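Local coordinates for insulinase family protease (Yersinia pestis, PDB 3GO9), which is a predicted protease of the insulinase (M16) family, whose members are typically zinc-dependent peptidases, though its own substrate is not established, at residues Glu169-Leu181 / Ala247-Asn261. Sequence-based numbering, arbitrary orientation.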
# COMPACT_ATOMS: atom_id res chain seq x y z
N GLU A 169 -6.38 1.88 -15.91
CA GLU A 169 -7.41 2.78 -15.37
C GLU A 169 -7.21 4.19 -15.92
O GLU A 169 -6.14 4.73 -15.77
CB GLU A 169 -7.24 2.88 -13.86
CG GLU A 169 -8.25 2.24 -13.00
CD GLU A 169 -8.47 3.08 -11.77
OE1 GLU A 169 -7.54 3.20 -10.95
OE2 GLU A 169 -9.58 3.67 -11.67
N PRO A 170 -8.26 4.82 -16.54
CA PRO A 170 -8.03 6.23 -16.92
C PRO A 170 -7.58 7.18 -15.79
O PRO A 170 -6.77 8.10 -16.03
CB PRO A 170 -9.40 6.66 -17.45
CG PRO A 170 -9.95 5.37 -18.07
CD PRO A 170 -9.46 4.26 -17.19
N TRP A 171 -8.03 6.93 -14.58
CA TRP A 171 -7.50 7.66 -13.42
C TRP A 171 -5.97 7.53 -13.29
O TRP A 171 -5.26 8.51 -13.05
CB TRP A 171 -8.14 7.21 -12.12
CG TRP A 171 -7.39 7.61 -10.93
CD1 TRP A 171 -6.69 6.78 -10.13
CD2 TRP A 171 -7.16 8.94 -10.42
NE1 TRP A 171 -6.06 7.48 -9.16
CE2 TRP A 171 -6.34 8.81 -9.29
CE3 TRP A 171 -7.56 10.22 -10.81
CZ2 TRP A 171 -5.91 9.90 -8.53
CZ3 TRP A 171 -7.14 11.34 -10.03
CH2 TRP A 171 -6.31 11.15 -8.91
N TRP A 172 -5.46 6.31 -13.38
CA TRP A 172 -4.03 6.12 -13.30
C TRP A 172 -3.27 6.80 -14.44
O TRP A 172 -2.26 7.46 -14.17
CB TRP A 172 -3.69 4.62 -13.14
CG TRP A 172 -2.23 4.41 -12.83
CD1 TRP A 172 -1.33 3.74 -13.58
CD2 TRP A 172 -1.51 4.90 -11.67
NE1 TRP A 172 -0.08 3.78 -12.98
CE2 TRP A 172 -0.17 4.48 -11.81
CE3 TRP A 172 -1.87 5.63 -10.55
CZ2 TRP A 172 0.80 4.79 -10.87
CZ3 TRP A 172 -0.89 5.92 -9.60
CH2 TRP A 172 0.42 5.52 -9.78
N ARG A 173 -3.79 6.70 -15.65
CA ARG A 173 -3.23 7.40 -16.82
C ARG A 173 -3.17 8.89 -16.58
O ARG A 173 -2.14 9.52 -16.83
CB ARG A 173 -4.01 7.11 -18.11
CG ARG A 173 -3.95 5.68 -18.56
CD ARG A 173 -2.53 5.19 -18.68
NE ARG A 173 -2.48 3.82 -19.16
CZ ARG A 173 -1.40 3.07 -19.17
NH1 ARG A 173 -0.23 3.56 -18.73
NH2 ARG A 173 -1.49 1.81 -19.64
N TYR A 174 -4.20 9.44 -15.98
CA TYR A 174 -4.17 10.87 -15.63
C TYR A 174 -3.14 11.17 -14.57
O TYR A 174 -2.31 12.07 -14.72
CB TYR A 174 -5.58 11.31 -15.17
CG TYR A 174 -5.65 12.76 -14.81
CD1 TYR A 174 -5.62 13.75 -15.81
CD2 TYR A 174 -5.68 13.18 -13.53
CE1 TYR A 174 -5.70 15.11 -15.50
CE2 TYR A 174 -5.73 14.55 -13.20
CZ TYR A 174 -5.73 15.50 -14.19
OH TYR A 174 -5.75 16.84 -13.88
N ARG A 175 -3.16 10.39 -13.49
CA ARG A 175 -2.31 10.63 -12.37
C ARG A 175 -0.83 10.52 -12.68
O ARG A 175 -0.04 11.23 -12.07
CB ARG A 175 -2.69 9.72 -11.18
CG ARG A 175 -2.04 10.07 -9.87
CD ARG A 175 -2.53 11.36 -9.29
NE ARG A 175 -1.69 11.90 -8.20
CZ ARG A 175 -0.55 12.57 -8.37
NH1 ARG A 175 -0.01 12.74 -9.57
NH2 ARG A 175 0.09 13.03 -7.30
N LEU A 176 -0.49 9.65 -13.63
CA LEU A 176 0.88 9.42 -14.10
C LEU A 176 1.48 10.63 -14.84
O LEU A 176 2.69 10.71 -15.04
CB LEU A 176 0.87 8.27 -15.09
CG LEU A 176 0.83 6.85 -14.57
CD1 LEU A 176 0.65 5.88 -15.75
CD2 LEU A 176 2.14 6.53 -13.85
N LYS A 177 0.64 11.54 -15.32
CA LYS A 177 1.19 12.63 -16.17
C LYS A 177 2.22 13.48 -15.38
O LYS A 177 2.03 13.84 -14.19
CB LYS A 177 0.09 13.50 -16.75
CG LYS A 177 -0.82 12.81 -17.73
CD LYS A 177 -1.89 13.72 -18.21
CE LYS A 177 -2.60 13.12 -19.44
NZ LYS A 177 -3.88 13.81 -19.71
N GLY A 178 3.35 13.71 -16.02
CA GLY A 178 4.41 14.50 -15.43
C GLY A 178 5.35 13.72 -14.56
O GLY A 178 6.30 14.32 -14.02
N SER A 179 5.11 12.41 -14.41
CA SER A 179 5.97 11.57 -13.59
C SER A 179 7.04 10.89 -14.41
O SER A 179 6.98 10.87 -15.64
CB SER A 179 5.17 10.44 -12.88
OG SER A 179 4.78 9.52 -13.85
N SER A 180 7.96 10.26 -13.71
CA SER A 180 9.00 9.44 -14.33
C SER A 180 8.54 8.04 -14.67
O SER A 180 9.35 7.23 -15.12
CB SER A 180 10.21 9.31 -13.40
OG SER A 180 9.95 8.44 -12.32
N LEU A 181 7.26 7.76 -14.44
CA LEU A 181 6.72 6.41 -14.60
C LEU A 181 6.13 6.21 -15.98
O LEU A 181 5.78 5.09 -16.38
CB LEU A 181 5.65 6.17 -13.56
CG LEU A 181 6.06 6.40 -12.09
CD1 LEU A 181 4.93 5.89 -11.20
CD2 LEU A 181 7.37 5.76 -11.84
N ALA A 247 9.92 5.05 -7.23
CA ALA A 247 8.87 5.56 -8.09
C ALA A 247 8.30 6.80 -7.35
O ALA A 247 7.89 6.69 -6.19
CB ALA A 247 7.81 4.54 -8.27
N THR A 248 8.25 7.92 -8.06
CA THR A 248 7.66 9.20 -7.57
C THR A 248 6.67 9.87 -8.59
O THR A 248 6.91 9.97 -9.81
CB THR A 248 8.76 10.22 -7.35
OG1 THR A 248 9.38 10.52 -8.60
CG2 THR A 248 9.78 9.66 -6.34
N LEU A 249 5.57 10.36 -8.03
CA LEU A 249 4.52 11.06 -8.84
C LEU A 249 4.70 12.57 -8.81
O LEU A 249 5.21 13.09 -7.83
CB LEU A 249 3.18 10.71 -8.28
CG LEU A 249 2.64 9.31 -8.49
CD1 LEU A 249 1.39 9.09 -7.66
CD2 LEU A 249 2.35 9.13 -9.98
N ALA A 250 4.30 13.28 -9.86
CA ALA A 250 4.20 14.75 -9.80
C ALA A 250 2.98 15.13 -8.93
O ALA A 250 2.07 14.30 -8.67
CB ALA A 250 4.04 15.31 -11.15
N PRO A 251 2.93 16.38 -8.49
CA PRO A 251 1.74 16.79 -7.73
C PRO A 251 0.49 16.71 -8.61
O PRO A 251 0.56 16.87 -9.83
CB PRO A 251 2.02 18.26 -7.39
CG PRO A 251 3.53 18.38 -7.48
CD PRO A 251 3.93 17.45 -8.57
N LEU A 252 -0.64 16.40 -7.99
CA LEU A 252 -1.91 16.43 -8.67
C LEU A 252 -2.24 17.84 -9.12
O LEU A 252 -2.26 18.75 -8.30
CB LEU A 252 -3.00 15.94 -7.75
CG LEU A 252 -4.38 15.77 -8.34
CD1 LEU A 252 -4.54 14.62 -9.36
CD2 LEU A 252 -5.34 15.57 -7.17
N PRO A 253 -2.55 18.03 -10.41
CA PRO A 253 -2.94 19.38 -10.81
C PRO A 253 -4.23 19.84 -10.16
O PRO A 253 -5.07 19.02 -9.87
CB PRO A 253 -3.14 19.28 -12.33
CG PRO A 253 -2.52 18.06 -12.73
CD PRO A 253 -2.50 17.11 -11.58
N PRO A 254 -4.39 21.17 -9.98
CA PRO A 254 -5.56 21.69 -9.30
C PRO A 254 -6.86 21.73 -10.13
O PRO A 254 -7.97 21.82 -9.56
CB PRO A 254 -5.13 23.12 -8.95
CG PRO A 254 -4.15 23.48 -10.00
CD PRO A 254 -3.51 22.23 -10.49
N GLU A 255 -6.76 21.66 -11.45
CA GLU A 255 -7.89 21.86 -12.32
C GLU A 255 -8.90 20.69 -12.22
O GLU A 255 -8.50 19.52 -12.06
CB GLU A 255 -7.43 22.03 -13.80
CG GLU A 255 -6.63 23.30 -14.05
CD GLU A 255 -5.16 23.19 -13.62
OE1 GLU A 255 -4.67 22.05 -13.46
OE2 GLU A 255 -4.50 24.26 -13.44
N PRO A 256 -10.21 20.97 -12.31
CA PRO A 256 -11.18 19.86 -12.32
C PRO A 256 -11.03 19.08 -13.61
O PRO A 256 -10.61 19.64 -14.64
CB PRO A 256 -12.54 20.55 -12.28
CG PRO A 256 -12.27 21.90 -12.96
CD PRO A 256 -10.90 22.28 -12.47
N VAL A 257 -11.36 17.80 -13.55
CA VAL A 257 -11.23 16.95 -14.72
C VAL A 257 -12.33 15.92 -14.77
O VAL A 257 -12.78 15.44 -13.75
CB VAL A 257 -9.88 16.29 -14.73
CG1 VAL A 257 -9.74 15.36 -13.54
CG2 VAL A 257 -9.65 15.58 -16.05
N SER A 258 -12.76 15.59 -15.99
CA SER A 258 -13.67 14.47 -16.21
C SER A 258 -12.87 13.37 -16.91
O SER A 258 -12.10 13.63 -17.82
CB SER A 258 -14.90 14.89 -17.05
OG SER A 258 -15.74 13.75 -17.35
N LEU A 259 -13.05 12.15 -16.44
CA LEU A 259 -12.37 10.99 -16.99
C LEU A 259 -13.42 9.98 -17.30
O LEU A 259 -14.14 9.54 -16.37
CB LEU A 259 -11.39 10.42 -15.98
CG LEU A 259 -10.35 11.44 -15.53
CD1 LEU A 259 -9.53 10.88 -14.39
CD2 LEU A 259 -9.39 11.91 -16.59
N MSE A 260 -13.53 9.61 -18.59
CA MSE A 260 -14.44 8.53 -19.00
C MSE A 260 -13.85 7.22 -18.58
O MSE A 260 -12.67 6.97 -18.78
CB MSE A 260 -14.66 8.44 -20.50
CG MSE A 260 -15.44 7.16 -20.90
SE MSE A 260 -14.46 5.58 -21.54
CE MSE A 260 -13.53 4.63 -20.16
N ASN A 261 -14.70 6.36 -18.03
CA ASN A 261 -14.31 5.09 -17.52
C ASN A 261 -15.27 4.01 -18.04
O ASN A 261 -16.49 4.16 -17.96
CB ASN A 261 -14.35 5.17 -16.02
CG ASN A 261 -13.97 3.89 -15.37
OD1 ASN A 261 -13.85 2.84 -16.03
ND2 ASN A 261 -13.80 3.94 -14.06
O HOH W 1 -6.65 17.61 -11.59
O HOH W 2 2.44 12.33 -11.85
O HOH W 3 0.27 15.25 -12.77
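A247 rests its CB against CD2 of L181, 3.8 Å away, in the loop after helix 170-175; from here the chain runs back along the helix to strand 257-261, an edge strand of the five-stranded sheet. L249 follows, sending CD2 toward W172 CH2 and laying CB and CD1 over one face of the R175 guanidinium. The next residue, A250, supplies the main polar link, a worked example of an arginine tying a loop to a helix through a main-chain carbonyl: its O lies in the guanidinium plane and takes both terminal nitrogens, NH1 at 2.8 Å and NH2 at 2.7 Å. A bend at chi2 (69°) turns the arginine chain into this end-on grip, while a water joins A250 N to the carbonyls of R175 and K177. L252 closes the guanidinium's opposite face with its backbone, and its CD1 reaches R175 CD, W171 CH2 and the Y174 ring edge. Beyond it, P253 sets CG 3.6 Å from Y174 OH, which donates to a water held in turn by the carbonyls of P253 and E255. On strand 257-261, V257 places CG1 over a face of the Y174 ring, and L259 CD1 packs on W171 CA and Y174 CB. D274, salt-bridged to R175 NH2, also accepts from L252 N. R175 is thus sandwiched and fixed in rotation; NE, buried here, has no partner in the model, and the nearby carboxylate probably offsets the cost of burying the charge beside the five-stranded sheet.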